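Local coordinates for glutamate receptor kainate-like protein (Pleurobrachia bachei, PDB 4ZDM), which binds glycine in its ligand-binding domain and, as an ionotropic glutamate receptor subunit, probably couples that binding to the opening of an ion channel, at residues I105-L116 against F212-K223; Q140-E150 against I164-Y174. All blocks are in the same frame, centred on the assembly; numbering follows the deposited sequence. Where two conformers were deposited one is given.

Interaction 1 of 2, residues I105-L116 against F212-K223. With SO4 (sulfate ion), chain C.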
loop_
_atom_site.group_PDB
_atom_site.type_symbol
_atom_site.label_atom_id
_atom_site.label_comp_id
_atom_site.label_asym_id
_atom_site.label_seq_id
_atom_site.Cartn_x
_atom_site.Cartn_y
_atom_site.Cartn_z
ATOM N N ILE A 105 -1.093 12.241 -14.494
ATOM C CA ILE A 105 -0.796 10.807 -14.420
ATOM C C ILE A 105 -0.478 10.292 -15.816
ATOM O O ILE A 105 -0.721 10.974 -16.812
ATOM C CB ILE A 105 -1.970 10.017 -13.821
ATOM C CG1 ILE A 105 -3.224 10.095 -14.692
ATOM C CG2 ILE A 105 -2.244 10.519 -12.404
ATOM C CD1 ILE A 105 -4.263 8.984 -14.334
ATOM N N ASP A 106 0.078 9.102 -15.855
ATOM C CA ASP A 106 0.295 8.367 -17.109
ATOM C C ASP A 106 -0.821 7.371 -17.340
ATOM O O ASP A 106 -1.517 6.929 -16.399
ATOM C CB ASP A 106 1.605 7.606 -17.093
ATOM C CG ASP A 106 2.834 8.449 -17.474
ATOM O OD1 ASP A 106 2.688 9.614 -17.900
ATOM O OD2 ASP A 106 3.935 7.867 -17.377
ATOM N N PHE A 107 -1.002 7.027 -18.601
ATOM C CA PHE A 107 -1.927 5.980 -19.036
ATOM C C PHE A 107 -1.126 4.877 -19.689
ATOM O O PHE A 107 -0.184 5.137 -20.463
ATOM C CB PHE A 107 -2.955 6.554 -20.005
ATOM C CG PHE A 107 -3.947 7.419 -19.332
ATOM C CD1 PHE A 107 -3.675 8.751 -19.089
ATOM C CD2 PHE A 107 -5.124 6.909 -18.879
ATOM C CE1 PHE A 107 -4.598 9.560 -18.429
ATOM C CE2 PHE A 107 -6.048 7.689 -18.227
ATOM C CZ PHE A 107 -5.779 9.032 -17.987
ATOM N N SER A 108 -1.533 3.667 -19.376
ATOM C CA SER A 108 -0.991 2.509 -20.083
ATOM C C SER A 108 -1.390 2.529 -21.525
ATOM O O SER A 108 -2.274 3.261 -21.953
ATOM C CB SER A 108 -1.475 1.197 -19.446
ATOM O OG SER A 108 -2.848 0.915 -19.725
ATOM N N LEU A 109 -0.739 1.648 -22.281
ATOM C CA LEU A 109 -1.265 1.244 -23.569
ATOM C C LEU A 109 -2.720 0.836 -23.367
ATOM O O LEU A 109 -3.068 0.190 -22.374
ATOM C CB LEU A 109 -0.391 0.121 -24.146
ATOM C CG LEU A 109 -0.675 -0.380 -25.530
ATOM C CD1 LEU A 109 0.691 -0.689 -26.254
ATOM C CD2 LEU A 109 -1.516 -1.604 -25.412
ATOM N N SER A 110 -3.601 1.228 -24.296
ATOM C CA SER A 110 -5.015 1.117 -24.042
ATOM C C SER A 110 -5.583 -0.249 -24.241
ATOM O O SER A 110 -5.069 -1.044 -25.058
ATOM C CB SER A 110 -5.738 2.129 -24.893
ATOM O OG SER A 110 -5.527 1.862 -26.279
ATOM N N MET A 111 -6.655 -0.548 -23.505
ATOM C CA MET A 111 -7.381 -1.807 -23.674
ATOM C C MET A 111 -8.391 -1.738 -24.832
ATOM O O MET A 111 -8.711 -2.757 -25.433
ATOM C CB MET A 111 -8.062 -2.222 -22.345
ATOM C CG MET A 111 -9.033 -1.240 -21.775
ATOM S SD MET A 111 -9.746 -1.878 -20.229
ATOM C CE MET A 111 -8.581 -0.923 -19.266
ATOM N N MET A 112 -8.899 -0.560 -25.157
ATOM C CA MET A 112 -9.847 -0.379 -26.230
ATOM C C MET A 112 -10.126 1.091 -26.410
ATOM O O MET A 112 -9.706 1.923 -25.596
ATOM C CB MET A 112 -11.135 -1.127 -25.969
ATOM C CG MET A 112 -11.899 -0.586 -24.840
ATOM S SD MET A 112 -13.353 -1.628 -24.364
ATOM C CE MET A 112 -12.635 -3.129 -24.005
ATOM N N ASP A 113 -10.758 1.437 -27.523
ATOM C CA ASP A 113 -11.180 2.811 -27.807
ATOM C C ASP A 113 -12.639 3.007 -27.443
ATOM O O ASP A 113 -13.492 2.160 -27.700
ATOM C CB ASP A 113 -10.968 3.145 -29.281
ATOM C CG ASP A 113 -9.526 3.101 -29.706
ATOM O OD1 ASP A 113 -8.599 3.232 -28.862
ATOM O OD2 ASP A 113 -9.309 2.969 -30.937
ATOM N N GLY A 114 -12.893 4.149 -26.841
ATOM C CA GLY A 114 -14.251 4.576 -26.537
ATOM C C GLY A 114 -14.605 5.887 -27.185
ATOM O O GLY A 114 -13.856 6.465 -27.975
ATOM N N GLY A 115 -15.795 6.357 -26.845
ATOM C CA GLY A 115 -16.263 7.638 -27.313
ATOM C C GLY A 115 -17.507 8.041 -26.519
ATOM O O GLY A 115 -17.965 7.324 -25.667
ATOM N N LEU A 116 -18.008 9.243 -26.773
ATOM C CA LEU A 116 -19.235 9.692 -26.109
ATOM C C LEU A 116 -20.449 9.396 -26.977
ATOM O O LEU A 116 -20.426 9.512 -28.197
ATOM C CB LEU A 116 -19.176 11.190 -25.814
ATOM C CG LEU A 116 -18.037 11.652 -24.893
ATOM C CD1 LEU A 116 -18.121 13.171 -24.604
ATOM C CD2 LEU A 116 -17.955 10.842 -23.645
ATOM N N PHE A 212 -19.167 10.636 -30.613
ATOM C CA PHE A 212 -18.299 11.800 -30.743
ATOM C C PHE A 212 -17.216 11.834 -29.691
ATOM O O PHE A 212 -17.286 11.171 -28.655
ATOM C CB PHE A 212 -19.154 13.109 -30.716
ATOM C CG PHE A 212 -19.976 13.324 -29.477
ATOM C CD1 PHE A 212 -21.115 12.591 -29.233
ATOM C CD2 PHE A 212 -19.654 14.313 -28.580
ATOM C CE1 PHE A 212 -21.906 12.806 -28.081
ATOM C CE2 PHE A 212 -20.460 14.529 -27.450
ATOM C CZ PHE A 212 -21.548 13.776 -27.215
ATOM N N GLN A 213 -16.165 12.604 -29.949
ATOM C CA GLN A 213 -15.077 12.823 -29.015
ATOM C C GLN A 213 -14.470 11.494 -28.502
ATOM O O GLN A 213 -14.558 11.141 -27.310
ATOM C CB GLN A 213 -15.510 13.695 -27.852
ATOM C CG GLN A 213 -15.865 15.137 -28.315
ATOM C CD GLN A 213 -14.666 15.812 -28.855
ATOM O OE1 GLN A 213 -13.645 15.853 -28.185
ATOM N NE2 GLN A 213 -14.745 16.302 -30.091
ATOM N N PRO A 214 -13.810 10.769 -29.398
ATOM C CA PRO A 214 -13.215 9.499 -28.979
ATOM C C PRO A 214 -12.079 9.663 -27.998
ATOM O O PRO A 214 -11.401 10.727 -27.895
ATOM C CB PRO A 214 -12.726 8.889 -30.294
ATOM C CG PRO A 214 -12.802 9.884 -31.250
ATOM C CD PRO A 214 -13.646 11.014 -30.828
ATOM N N PHE A 215 -11.812 8.581 -27.256
ATOM C CA PHE A 215 -10.728 8.553 -26.290
ATOM C C PHE A 215 -10.321 7.100 -26.081
ATOM O O PHE A 215 -11.134 6.211 -26.257
ATOM C CB PHE A 215 -11.149 9.149 -24.912
ATOM C CG PHE A 215 -12.494 8.684 -24.462
ATOM C CD1 PHE A 215 -13.632 9.383 -24.855
ATOM C CD2 PHE A 215 -12.660 7.551 -23.699
ATOM C CE1 PHE A 215 -14.895 8.927 -24.516
ATOM C CE2 PHE A 215 -13.905 7.119 -23.371
ATOM C CZ PHE A 215 -15.017 7.804 -23.757
ATOM N N GLU A 216 -9.083 6.899 -25.678
ATOM C CA GLU A 216 -8.609 5.591 -25.237
ATOM C C GLU A 216 -9.083 5.293 -23.829
ATOM O O GLU A 216 -9.174 6.216 -23.024
ATOM C CB GLU A 216 -7.102 5.534 -25.301
ATOM C CG GLU A 216 -6.546 5.541 -26.720
ATOM C CD GLU A 216 -5.073 5.289 -26.733
ATOM O OE1 GLU A 216 -4.646 4.218 -27.248
ATOM O OE2 GLU A 216 -4.263 6.109 -26.197
ATOM N N LEU A 217 -9.312 4.026 -23.534
ATOM C CA LEU A 217 -9.616 3.488 -22.214
ATOM C C LEU A 217 -8.416 2.674 -21.804
ATOM O O LEU A 217 -8.023 1.760 -22.546
ATOM C CB LEU A 217 -10.875 2.618 -22.253
ATOM C CG LEU A 217 -12.144 3.422 -22.555
ATOM C CD1 LEU A 217 -13.241 2.491 -23.044
ATOM C CD2 LEU A 217 -12.609 4.123 -21.324
ATOM N N ALA A 218 -7.830 2.959 -20.651
ATOM C CA ALA A 218 -6.550 2.372 -20.263
ATOM C C ALA A 218 -6.449 2.243 -18.771
ATOM O O ALA A 218 -7.363 2.632 -18.036
ATOM C CB ALA A 218 -5.422 3.250 -20.840
ATOM N N PHE A 219 -5.331 1.734 -18.271
ATOM C CA PHE A 219 -5.021 1.783 -16.845
ATOM C C PHE A 219 -4.267 3.061 -16.545
ATOM O O PHE A 219 -3.591 3.639 -17.407
ATOM C CB PHE A 219 -4.224 0.560 -16.418
ATOM C CG PHE A 219 -4.985 -0.769 -16.459
ATOM C CD1 PHE A 219 -6.334 -0.852 -16.705
ATOM C CD2 PHE A 219 -4.279 -1.931 -16.179
ATOM C CE1 PHE A 219 -6.977 -2.118 -16.688
ATOM C CE2 PHE A 219 -4.921 -3.180 -16.157
ATOM C CZ PHE A 219 -6.238 -3.266 -16.406
ATOM N N GLY A 220 -4.358 3.524 -15.297
ATOM C CA GLY A 220 -3.694 4.725 -14.822
ATOM C C GLY A 220 -2.510 4.418 -13.922
ATOM O O GLY A 220 -2.643 3.550 -13.049
ATOM N N LEU A 221 -1.393 5.147 -14.106
ATOM C CA LEU A 221 -0.183 4.927 -13.332
ATOM C C LEU A 221 0.408 6.256 -12.974
ATOM O O LEU A 221 0.186 7.239 -13.691
ATOM C CB LEU A 221 0.899 4.148 -14.101
ATOM C CG LEU A 221 0.586 2.675 -14.443
ATOM C CD1 LEU A 221 -0.325 2.536 -15.614
ATOM C CD2 LEU A 221 1.897 1.944 -14.740
ATOM N N ARG A 222 1.148 6.334 -11.878
ATOM C CA ARG A 222 1.913 7.551 -11.607
ATOM C C ARG A 222 2.958 7.743 -12.694
ATOM O O ARG A 222 3.466 6.795 -13.278
ATOM C CB ARG A 222 2.579 7.497 -10.210
ATOM C CG ARG A 222 1.600 7.638 -9.072
ATOM C CD ARG A 222 2.323 7.634 -7.727
ATOM N NE ARG A 222 2.913 6.347 -7.407
ATOM C CZ ARG A 222 2.217 5.341 -6.873
ATOM N NH1 ARG A 222 0.951 5.488 -6.576
ATOM N NH2 ARG A 222 2.815 4.169 -6.645
ATOM N N LYS A 223 3.304 9.009 -12.928
ATOM C CA LYS A 223 4.423 9.297 -13.823
ATOM C C LYS A 223 5.705 8.596 -13.346
ATOM O O LYS A 223 5.953 8.447 -12.162
ATOM C CB LYS A 223 4.624 10.811 -13.930
ATOM C CG LYS A 223 3.459 11.474 -14.608
ATOM C CD LYS A 223 3.723 12.941 -14.763
ATOM C CE LYS A 223 2.728 13.544 -15.708
ATOM N NZ LYS A 223 3.332 14.801 -16.236
HETATM S S SO4 C . -16.520 15.123 -32.887
HETATM O O1 SO4 C . -17.636 14.738 -33.770
HETATM O O2 SO4 C . -17.040 16.062 -31.872
HETATM O O3 SO4 C . -15.874 13.867 -32.437
HETATM O O4 SO4 C . -15.478 15.840 -33.614
HETATM O O HOH W 1 4.324 5.818 -15.680
HETATM O O HOH W 2 -3.994 5.217 -23.391
HETATM O O HOH W 3 -2.503 2.443 -26.746
#
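Leu116 sets its CB over the ring face of Phe212, 3.8 Å from the ring centroid and 12° off the ring normal, a CH-pi contact. The phenyl group swings over the neighbouring strand because its CG lies between the backbone N and the carbonyl carbon (chi1 59°), while alongside it Leu116 N donates to Phe212 O at 2.8 Å and Phe212 N returns a bond to Leu116 O. With a serine here the backbone pair could persist, but Leu116 would probably lose its aromatic cover and the ring of Tyr161 a packing partner. Past a beta bulge, the ring of Phe215 lies over the backbone of Gly114 and Gly115, its CE1 3.4 Å from Gly115 CA. Glycine suits position 114, since a CB there would collide with this ring. Leu217 CD1 continues the apolar face against Met112 CG, at 3.8 Å; nearest atoms of the Leu217 side chain and the bound glycine are about 4 Å apart.

Around Ser110, Asp113 and Glu216 the contact is polar and looser. Ser110 OG donates to Glu216 OE1 at 2.7 Å, from 49° above the carboxylate plane, and a water links the same oxygen to Ser110 N. Asp113 OD1, at 4.4 Å from Glu216 OE1, is a like charge that solvent presumably screens. Where the ladder breaks, Ser108 works both ways: its OG accepts from Phe219 N at 3.0 Å and donates to Leu109 O. At the far end of the ladder, a water bridges Asp106 OD2 and Arg222 O. The paired strands include the interlobe crossing, consistent with the hinge of the two-lobed, clamshell ligand-binding domain of glutamate receptors.

Interaction 2 of 2, residues Q140-E150 against I164-Y174. With NA (sodium ion), chain E; GLY (glycine), chain B.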
loop_
_atom_site.group_PDB
_atom_site.type_symbol
_atom_site.label_atom_id
_atom_site.label_comp_id
_atom_site.label_asym_id
_atom_site.label_seq_id
_atom_site.Cartn_x
_atom_site.Cartn_y
_atom_site.Cartn_z
ATOM N N GLN A 140 -34.197 17.472 -20.854
ATOM C CA GLN A 140 -33.050 17.716 -19.991
ATOM C C GLN A 140 -31.899 16.822 -20.461
ATOM O O GLN A 140 -32.097 15.854 -21.182
ATOM C CB GLN A 140 -33.348 17.385 -18.538
ATOM C CG GLN A 140 -34.377 18.305 -17.885
ATOM C CD GLN A 140 -34.524 17.985 -16.423
ATOM O OE1 GLN A 140 -35.227 17.048 -16.060
ATOM N NE2 GLN A 140 -33.809 18.722 -15.575
ATOM N N TRP A 141 -30.686 17.164 -20.052
ATOM C CA TRP A 141 -29.583 16.234 -20.266
ATOM C C TRP A 141 -28.643 16.270 -19.076
ATOM O O TRP A 141 -28.651 17.197 -18.284
ATOM C CB TRP A 141 -28.842 16.559 -21.555
ATOM C CG TRP A 141 -28.168 17.903 -21.610
ATOM C CD1 TRP A 141 -26.848 18.155 -21.333
ATOM C CD2 TRP A 141 -28.736 19.155 -21.998
ATOM N NE1 TRP A 141 -26.564 19.477 -21.514
ATOM C CE2 TRP A 141 -27.712 20.116 -21.924
ATOM C CE3 TRP A 141 -30.023 19.561 -22.397
ATOM C CZ2 TRP A 141 -27.925 21.456 -22.225
ATOM C CZ3 TRP A 141 -30.220 20.896 -22.694
ATOM C CH2 TRP A 141 -29.168 21.817 -22.625
ATOM N N GLY A 142 -27.832 15.219 -18.939
ATOM C CA GLY A 142 -27.000 15.034 -17.786
ATOM C C GLY A 142 -25.684 14.318 -18.034
ATOM O O GLY A 142 -25.547 13.576 -18.981
ATOM N N VAL A 143 -24.745 14.570 -17.134
ATOM C CA VAL A 143 -23.430 13.923 -17.112
ATOM C C VAL A 143 -23.102 13.585 -15.667
ATOM O O VAL A 143 -23.621 14.245 -14.733
ATOM C CB VAL A 143 -22.320 14.813 -17.741
ATOM C CG1 VAL A 143 -22.593 15.048 -19.166
ATOM C CG2 VAL A 143 -22.144 16.101 -16.989
ATOM N N VAL A 144 -22.235 12.604 -15.456
ATOM C CA VAL A 144 -21.739 12.255 -14.124
ATOM C C VAL A 144 -20.658 13.207 -13.659
ATOM O O VAL A 144 -19.713 13.483 -14.384
ATOM C CB VAL A 144 -21.191 10.846 -14.070
ATOM C CG1 VAL A 144 -20.841 10.413 -12.679
ATOM C CG2 VAL A 144 -22.165 9.859 -14.660
ATOM N N ASP A 145 -20.769 13.683 -12.428
ATOM C CA ASP A 145 -19.701 14.491 -11.863
ATOM C C ASP A 145 -18.424 13.687 -11.731
ATOM O O ASP A 145 -18.447 12.523 -11.334
ATOM C CB ASP A 145 -20.084 15.015 -10.475
ATOM C CG ASP A 145 -18.961 15.792 -9.813
ATOM O OD1 ASP A 145 -18.777 16.970 -10.172
ATOM O OD2 ASP A 145 -18.236 15.209 -8.993
ATOM N N SER A 146 -17.304 14.338 -12.041
ATOM C CA SER A 146 -15.955 13.775 -11.837
ATOM C C SER A 146 -15.745 12.500 -12.636
ATOM O O SER A 146 -14.977 11.625 -12.242
ATOM C CB SER A 146 -15.669 13.536 -10.356
ATOM O OG SER A 146 -15.630 14.787 -9.648
ATOM N N ARG A 147 -16.340 12.431 -13.815
ATOM C CA ARG A 147 -16.150 11.338 -14.747
ATOM C C ARG A 147 -15.733 11.956 -16.089
ATOM O O ARG A 147 -15.914 13.136 -16.309
ATOM C CB ARG A 147 -17.448 10.515 -14.856
ATOM C CG ARG A 147 -17.350 9.248 -15.609
ATOM C CD ARG A 147 -18.728 8.625 -15.758
ATOM N NE ARG A 147 -18.845 7.527 -16.700
ATOM C CZ ARG A 147 -18.631 6.268 -16.406
ATOM N NH1 ARG A 147 -18.138 5.915 -15.219
ATOM N NH2 ARG A 147 -18.850 5.356 -17.348
ATOM N N ASN A 148 -15.110 11.170 -16.967
ATOM C CA ASN A 148 -14.522 11.714 -18.190
ATOM C C ASN A 148 -15.439 12.500 -19.134
ATOM O O ASN A 148 -15.006 13.525 -19.652
ATOM C CB ASN A 148 -13.880 10.549 -18.931
ATOM C CG ASN A 148 -13.427 10.907 -20.343
ATOM O OD1 ASN A 148 -12.480 11.664 -20.551
ATOM N ND2 ASN A 148 -14.107 10.315 -21.334
ATOM N N PRO A 149 -16.698 12.087 -19.371
ATOM C CA PRO A 149 -17.490 12.925 -20.282
ATOM C C PRO A 149 -17.605 14.389 -19.852
ATOM O O PRO A 149 -17.397 15.234 -20.711
ATOM C CB PRO A 149 -18.864 12.219 -20.314
ATOM C CG PRO A 149 -18.482 10.766 -20.021
ATOM C CD PRO A 149 -17.439 10.876 -18.975
ATOM N N GLU A 150 -17.878 14.673 -18.571
ATOM C CA GLU A 150 -17.973 16.043 -18.082
ATOM C C GLU A 150 -16.629 16.722 -18.325
ATOM O O GLU A 150 -16.611 17.846 -18.819
ATOM C CB GLU A 150 -18.324 16.072 -16.605
ATOM C CG GLU A 150 -18.421 17.479 -16.014
ATOM C CD GLU A 150 -18.425 17.493 -14.488
ATOM O OE1 GLU A 150 -17.571 16.836 -13.839
ATOM O OE2 GLU A 150 -19.305 18.190 -13.940
ATOM N N ILE A 164 -22.820 22.483 -23.327
ATOM C CA ILE A 164 -23.455 21.209 -22.951
ATOM C C ILE A 164 -23.062 20.802 -21.516
ATOM O O ILE A 164 -23.907 20.387 -20.727
ATOM C CB ILE A 164 -23.083 20.132 -23.978
ATOM C CG1 ILE A 164 -23.748 20.393 -25.331
ATOM C CG2 ILE A 164 -23.448 18.743 -23.410
ATOM C CD1 ILE A 164 -25.225 20.046 -25.376
ATOM N N ALA A 165 -21.779 20.884 -21.142
ATOM C CA ALA A 165 -21.387 20.449 -19.814
ATOM C C ALA A 165 -21.924 21.401 -18.771
ATOM O O ALA A 165 -22.348 20.974 -17.703
ATOM C CB ALA A 165 -19.889 20.351 -19.720
ATOM N N GLU A 166 -21.861 22.695 -19.099
ATOM C CA GLU A 166 -22.289 23.771 -18.204
ATOM C C GLU A 166 -23.742 23.585 -17.784
ATOM O O GLU A 166 -24.070 23.618 -16.611
ATOM C CB GLU A 166 -22.111 25.134 -18.907
ATOM C CG GLU A 166 -22.642 26.366 -18.169
ATOM C CD GLU A 166 -22.601 27.677 -19.026
ATOM O OE1 GLU A 166 -21.779 27.804 -19.980
ATOM O OE2 GLU A 166 -23.421 28.582 -18.749
ATOM N N ASP A 167 -24.591 23.353 -18.764
ATOM C CA ASP A 167 -26.030 23.303 -18.521
ATOM C C ASP A 167 -26.568 21.903 -18.222
ATOM O O ASP A 167 -27.751 21.708 -17.932
ATOM C CB ASP A 167 -26.757 23.882 -19.710
ATOM C CG ASP A 167 -26.575 25.401 -19.808
ATOM O OD1 ASP A 167 -26.198 26.026 -18.803
ATOM O OD2 ASP A 167 -26.780 25.943 -20.887
ATOM N N ALA A 168 -25.703 20.901 -18.279
ATOM C CA ALA A 168 -26.127 19.564 -17.920
ATOM C C ALA A 168 -26.492 19.414 -16.441
ATOM O O ALA A 168 -25.848 20.014 -15.573
ATOM C CB ALA A 168 -25.024 18.570 -18.244
ATOM N N VAL A 169 -27.466 18.553 -16.158
ATOM C CA VAL A 169 -27.695 18.052 -14.835
ATOM C C VAL A 169 -26.450 17.284 -14.433
ATOM O O VAL A 169 -25.932 16.537 -15.268
ATOM C CB VAL A 169 -28.914 17.135 -14.785
ATOM C CG1 VAL A 169 -29.084 16.520 -13.421
ATOM C CG2 VAL A 169 -30.202 17.901 -15.151
ATOM N N LYS A 170 -25.971 17.465 -13.203
ATOM C CA LYS A 170 -24.836 16.690 -12.682
ATOM C C LYS A 170 -25.328 15.592 -11.764
ATOM O O LYS A 170 -25.963 15.863 -10.731
ATOM C CB LYS A 170 -23.844 17.599 -11.949
ATOM C CG LYS A 170 -23.328 18.795 -12.769
ATOM C CD LYS A 170 -22.884 18.419 -14.207
ATOM C CE LYS A 170 -22.218 19.573 -14.897
ATOM N NZ LYS A 170 -23.156 20.768 -15.105
ATOM N N VAL A 171 -25.163 14.342 -12.176
ATOM C CA VAL A 171 -25.579 13.207 -11.363
ATOM C C VAL A 171 -24.378 12.636 -10.624
ATOM O O VAL A 171 -23.233 12.839 -11.021
ATOM C CB VAL A 171 -26.311 12.094 -12.185
ATOM C CG1 VAL A 171 -27.645 12.607 -12.772
ATOM C CG2 VAL A 171 -25.422 11.536 -13.303
ATOM N N GLY A 172 -24.637 11.922 -9.537
ATOM C CA GLY A 172 -23.571 11.478 -8.668
ATOM C C GLY A 172 -22.897 10.181 -9.083
ATOM O O GLY A 172 -21.830 9.847 -8.587
ATOM N N SER A 173 -23.530 9.435 -9.982
ATOM C CA SER A 173 -22.988 8.159 -10.417
ATOM C C SER A 173 -23.524 7.806 -11.798
ATOM O O SER A 173 -24.556 8.311 -12.219
ATOM C CB SER A 173 -23.340 7.049 -9.437
ATOM O OG SER A 173 -24.727 6.791 -9.449
ATOM N N TYR A 174 -22.803 6.926 -12.476
ATOM C CA TYR A 174 -23.214 6.357 -13.746
ATOM C C TYR A 174 -24.584 5.714 -13.639
ATOM O O TYR A 174 -25.464 5.951 -14.470
ATOM C CB TYR A 174 -22.159 5.347 -14.169
ATOM C CG TYR A 174 -22.350 4.612 -15.431
ATOM C CD1 TYR A 174 -22.186 5.254 -16.648
ATOM C CD2 TYR A 174 -22.496 3.252 -15.443
ATOM C CE1 TYR A 174 -22.246 4.543 -17.824
ATOM C CE2 TYR A 174 -22.529 2.547 -16.617
ATOM C CZ TYR A 174 -22.391 3.211 -17.798
ATOM O OH TYR A 174 -22.361 2.514 -19.008
HETATM NA NA NA E . -19.915 18.442 -11.699
HETATM N N GLY B . -14.479 5.475 -17.713
HETATM C CA GLY B . -14.901 6.663 -16.926
HETATM C C GLY B . -13.793 7.585 -16.554
HETATM O O GLY B . -14.020 8.676 -16.008
HETATM O OXT GLY B . -12.587 7.263 -16.780
HETATM O O HOH W 4 -30.453 19.961 -18.702
HETATM O O HOH W 5 -19.747 11.993 -8.857
HETATM O O HOH W 6 -19.779 21.078 -11.922
#
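A beta-alpha-beta crossover brings Val143 beside Lys170: strand 140-144 leads through helices 148-155 and 159-167 into the parallel strand 169-171. The ladder runs from Trp141 O, which accepts from Val169 N, through both backbone groups of Val143 to Asp145 N, which donates to Val171 O.

Trp141 ties strand 140-144 to the last part of helix 159-167. Its NE1 gives a nearly straight bond to Ile164 O, 2.9 Å long, on a carbonyl lone pair and in the plane of the indole; tryptophan suits the place through this in-plane N-H. Ile164 CD1 and Asp167 O lie off-centre over opposite faces of the rings. Lys170 lays CD along Val143 CG2 at 3.7 Å, then bends at chi2 (-46°) and chi4, so that NZ donates to Ala165 O at 2.7 Å and to Ala168 O at 2.8 Å. A lysine suits the place because its ammonium can gather these two backbone carbonyls where the helix passes into the strand. Nearby, a sodium ion is held by Asp145 OD1 at 2.4 Å, by a water and by Glu150 OE2 in one of that residue's two conformers.

At the ligand pocket, the extended Arg147 carries its guanidinium flat onto Tyr174, with planes 26° apart. Salt bridges to Glu17 and Asp190 hold the group in place, and Asn148 N donates to the carboxylate O of the ligand. Tyr174 CD1 lies 3.4 Å from Arg147 NH2 over one guanidinium face; over the opposite face sits CA of the bound glycine, 3.8 Å from Arg147 CZ.

In the fold
Along the chain the order is 105-116, 140-150, 164-174 and 212-223, so both segments of interaction 2 fall between those of interaction 1. The centres are 19 Å apart, yet the two meet: Phe215 CE1 packs at 3.6 Å on Asn148 ND2, and Leu116 CD2 at 3.7 Å on Pro149 CG. Strand 186-192 joins them in one sheet, pairing with strands 112-121 and 140-144. Interaction 1 runs from that sheet into the crossing between the lobes, whereas interaction 2 builds part of one lobe. The meeting sets pocket residue Asn148 and its neighbour Pro149 against strands 112-121 and 205-221, so the glycine site is built directly beside the strands leading to the interlobe crossing.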